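Local coordinates for DUF3887 domain-containing protein (Ruminococcus gnavus, PDB 4HYZ) that is of unknown function but adopts an alpha+beta fold with a helix packed on an antiparallel sheet, consistent with the NTF2-like clan of its DUF3887 family, at residues K18-D23 and L101-D106. Numbering follows the deposited sequence.
Sequences KQAMED and LAYDED
Gln19, on helix 13-28, opens the contact by laying its CG obliquely against the ring of Tyr103 from strand 95-103, 3.5 Å from CE1. Its first torsion sets CG anti to the backbone N (chi1 -168°), and a bend at chi2 then carries the amide forward along the helix, where NE2 donates to OD1 of Asp23, one turn on (3.0 Å). At Ala20 the sheet comes close to the helix backbone: Leu101 CD2 lies 3.8 Å from Ala20 CA, while the hydroxyl end of Tyr103 reaches the same alpha carbon from the next inward-facing position of the strand. Val86 of the adjacent strand also packs on Ala20. Asp23 completes the interface. Its CB meets Leu101 CD2 at 4.0 Å, and its OD2 accepts a hydrogen bond from Tyr103 OH at 2.7 Å. The oxygen lies in the plane of the ring, at its edge, yet the hydroxyl approaches from above the carboxylate, 41° out of the carboxylate plane. The two carboxylate oxygens thus divide the work: OD2 takes the phenol, whereas OD1 takes the Gln19 amide and a salt bridge from Arg38. The bonds to both oxygens restrain the rotation of the group. The example illustrates how a polar link can be set beside an apolar contact, here that of Ala20 with Leu101. Segment 18-23 runs at 122° to strand 101-103; it is part of helix 13-28, and the packing is consistent with the long N-terminal helix lying across the curved sheet of an NTF2-like alpha+beta fold.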
loop_
_atom_site.group_PDB
_atom_site.type_symbol
_atom_site.label_atom_id
_atom_site.label_comp_id
_atom_site.label_asym_id
_atom_site.label_seq_id
_atom_site.Cartn_x
_atom_site.Cartn_y
_atom_site.Cartn_z
ATOM N N LYS A 18 16.129 -12.342 0.002
ATOM C CA LYS A 18 17.187 -13.328 -0.016
ATOM C C LYS A 18 16.662 -14.696 0.469
ATOM O O LYS A 18 16.924 -15.709 -0.209
ATOM C CB LYS A 18 18.418 -12.852 0.774
ATOM C CG LYS A 18 19.598 -13.819 0.708
ATOM C CD LYS A 18 20.738 -13.395 1.628
ATOM C CE LYS A 18 21.999 -14.228 1.437
ATOM N NZ LYS A 18 21.997 -15.462 2.277
ATOM N N GLN A 19 15.884 -14.720 1.573
ATOM C CA GLN A 19 15.320 -15.970 2.102
ATOM C C GLN A 19 14.275 -16.561 1.169
ATOM O O GLN A 19 14.222 -17.779 1.045
ATOM C CB GLN A 19 14.712 -15.773 3.503
ATOM C CG GLN A 19 14.392 -17.105 4.201
ATOM C CD GLN A 19 15.641 -17.877 4.535
ATOM O OE1 GLN A 19 16.443 -17.441 5.355
ATOM N NE2 GLN A 19 15.907 -18.966 3.814
ATOM N N ALA A 20 13.442 -15.703 0.523
ATOM C CA ALA A 20 12.395 -16.149 -0.398
ATOM C C ALA A 20 13.037 -16.823 -1.624
ATOM O O ALA A 20 12.574 -17.867 -2.072
ATOM C CB ALA A 20 11.522 -14.965 -0.830
HETATM N N MSE A 21 14.119 -16.234 -2.146
HETATM C CA MSE A 21 14.821 -16.824 -3.297
HETATM C C MSE A 21 15.423 -18.191 -2.932
HETATM O O MSE A 21 15.303 -19.154 -3.707
HETATM C CB MSE A 21 15.900 -15.879 -3.809
HETATM C CG MSE A 21 15.313 -14.617 -4.437
HETATM SE SE MSE A 21 16.718 -13.583 -5.272
HETATM C CE MSE A 21 17.639 -12.893 -3.673
ATOM N N GLU A 22 16.011 -18.292 -1.731
ATOM C CA GLU A 22 16.581 -19.569 -1.239
ATOM C C GLU A 22 15.495 -20.601 -1.015
ATOM O O GLU A 22 15.648 -21.735 -1.410
ATOM C CB GLU A 22 17.338 -19.344 0.065
ATOM C CG GLU A 22 18.698 -18.749 -0.179
ATOM C CD GLU A 22 19.346 -18.078 1.006
ATOM O OE1 GLU A 22 18.672 -17.883 2.043
ATOM O OE2 GLU A 22 20.515 -17.666 0.858
ATOM N N ASP A 23 14.376 -20.195 -0.405
ATOM C CA ASP A 23 13.267 -21.095 -0.110
ATOM C C ASP A 23 12.565 -21.581 -1.387
ATOM O O ASP A 23 12.098 -22.717 -1.419
ATOM C CB ASP A 23 12.288 -20.430 0.869
ATOM C CG ASP A 23 12.885 -20.285 2.265
ATOM O OD1 ASP A 23 14.001 -20.829 2.506
ATOM O OD2 ASP A 23 12.265 -19.608 3.105
ATOM N N LEU A 101 5.011 -15.970 -0.151
ATOM C CA LEU A 101 5.677 -16.551 1.004
ATOM C C LEU A 101 5.496 -15.651 2.186
ATOM O O LEU A 101 5.539 -14.432 2.037
ATOM C CB LEU A 101 7.195 -16.748 0.726
ATOM C CG LEU A 101 7.622 -18.011 -0.025
ATOM C CD1 LEU A 101 7.111 -18.021 -1.462
ATOM C CD2 LEU A 101 9.127 -18.119 -0.076
ATOM N N ALA A 102 5.325 -16.237 3.365
ATOM C CA ALA A 102 5.197 -15.481 4.601
ATOM C C ALA A 102 6.101 -16.092 5.644
ATOM O O ALA A 102 6.276 -17.309 5.679
ATOM C CB ALA A 102 3.741 -15.436 5.070
ATOM N N TYR A 103 6.669 -15.244 6.490
ATOM C CA TYR A 103 7.629 -15.624 7.511
ATOM C C TYR A 103 7.246 -15.140 8.873
ATOM O O TYR A 103 6.660 -14.059 9.018
ATOM C CB TYR A 103 9.011 -14.992 7.166
ATOM C CG TYR A 103 9.632 -15.567 5.908
ATOM C CD1 TYR A 103 10.321 -16.778 5.937
ATOM C CD2 TYR A 103 9.506 -14.913 4.677
ATOM C CE1 TYR A 103 10.902 -17.310 4.785
ATOM C CE2 TYR A 103 10.099 -15.428 3.520
ATOM C CZ TYR A 103 10.783 -16.637 3.579
ATOM O OH TYR A 103 11.333 -17.202 2.457
ATOM N N ASP A 104 7.708 -15.871 9.889
ATOM C CA ASP A 104 7.628 -15.362 11.246
ATOM C C ASP A 104 8.924 -14.534 11.464
ATOM O O ASP A 104 9.793 -14.478 10.559
ATOM C CB ASP A 104 7.409 -16.491 12.275
ATOM C CG ASP A 104 8.534 -17.489 12.480
ATOM O OD1 ASP A 104 9.613 -17.330 11.849
ATOM O OD2 ASP A 104 8.377 -18.373 13.322
ATOM N N GLU A 105 9.065 -13.886 12.633
ATOM C CA GLU A 105 10.227 -13.028 12.891
ATOM C C GLU A 105 11.552 -13.815 12.888
ATOM O O GLU A 105 12.597 -13.209 12.627
ATOM C CB GLU A 105 10.065 -12.254 14.215
ATOM C CG GLU A 105 9.034 -11.132 14.132
ATOM C CD GLU A 105 9.496 -9.786 13.601
ATOM O OE1 GLU A 105 10.659 -9.687 13.149
ATOM O OE2 GLU A 105 8.672 -8.839 13.585
ATOM N N ASP A 106 11.509 -15.149 13.163
ATOM C CA ASP A 106 12.709 -16.010 13.116
ATOM C C ASP A 106 13.071 -16.385 11.683
ATOM O O ASP A 106 14.008 -17.147 11.472
ATOM C CB ASP A 106 12.539 -17.271 13.976
ATOM C CG ASP A 106 12.552 -16.986 15.465
ATOM O OD1 ASP A 106 12.912 -15.852 15.852
ATOM O OD2 ASP A 106 12.210 -17.895 16.245
#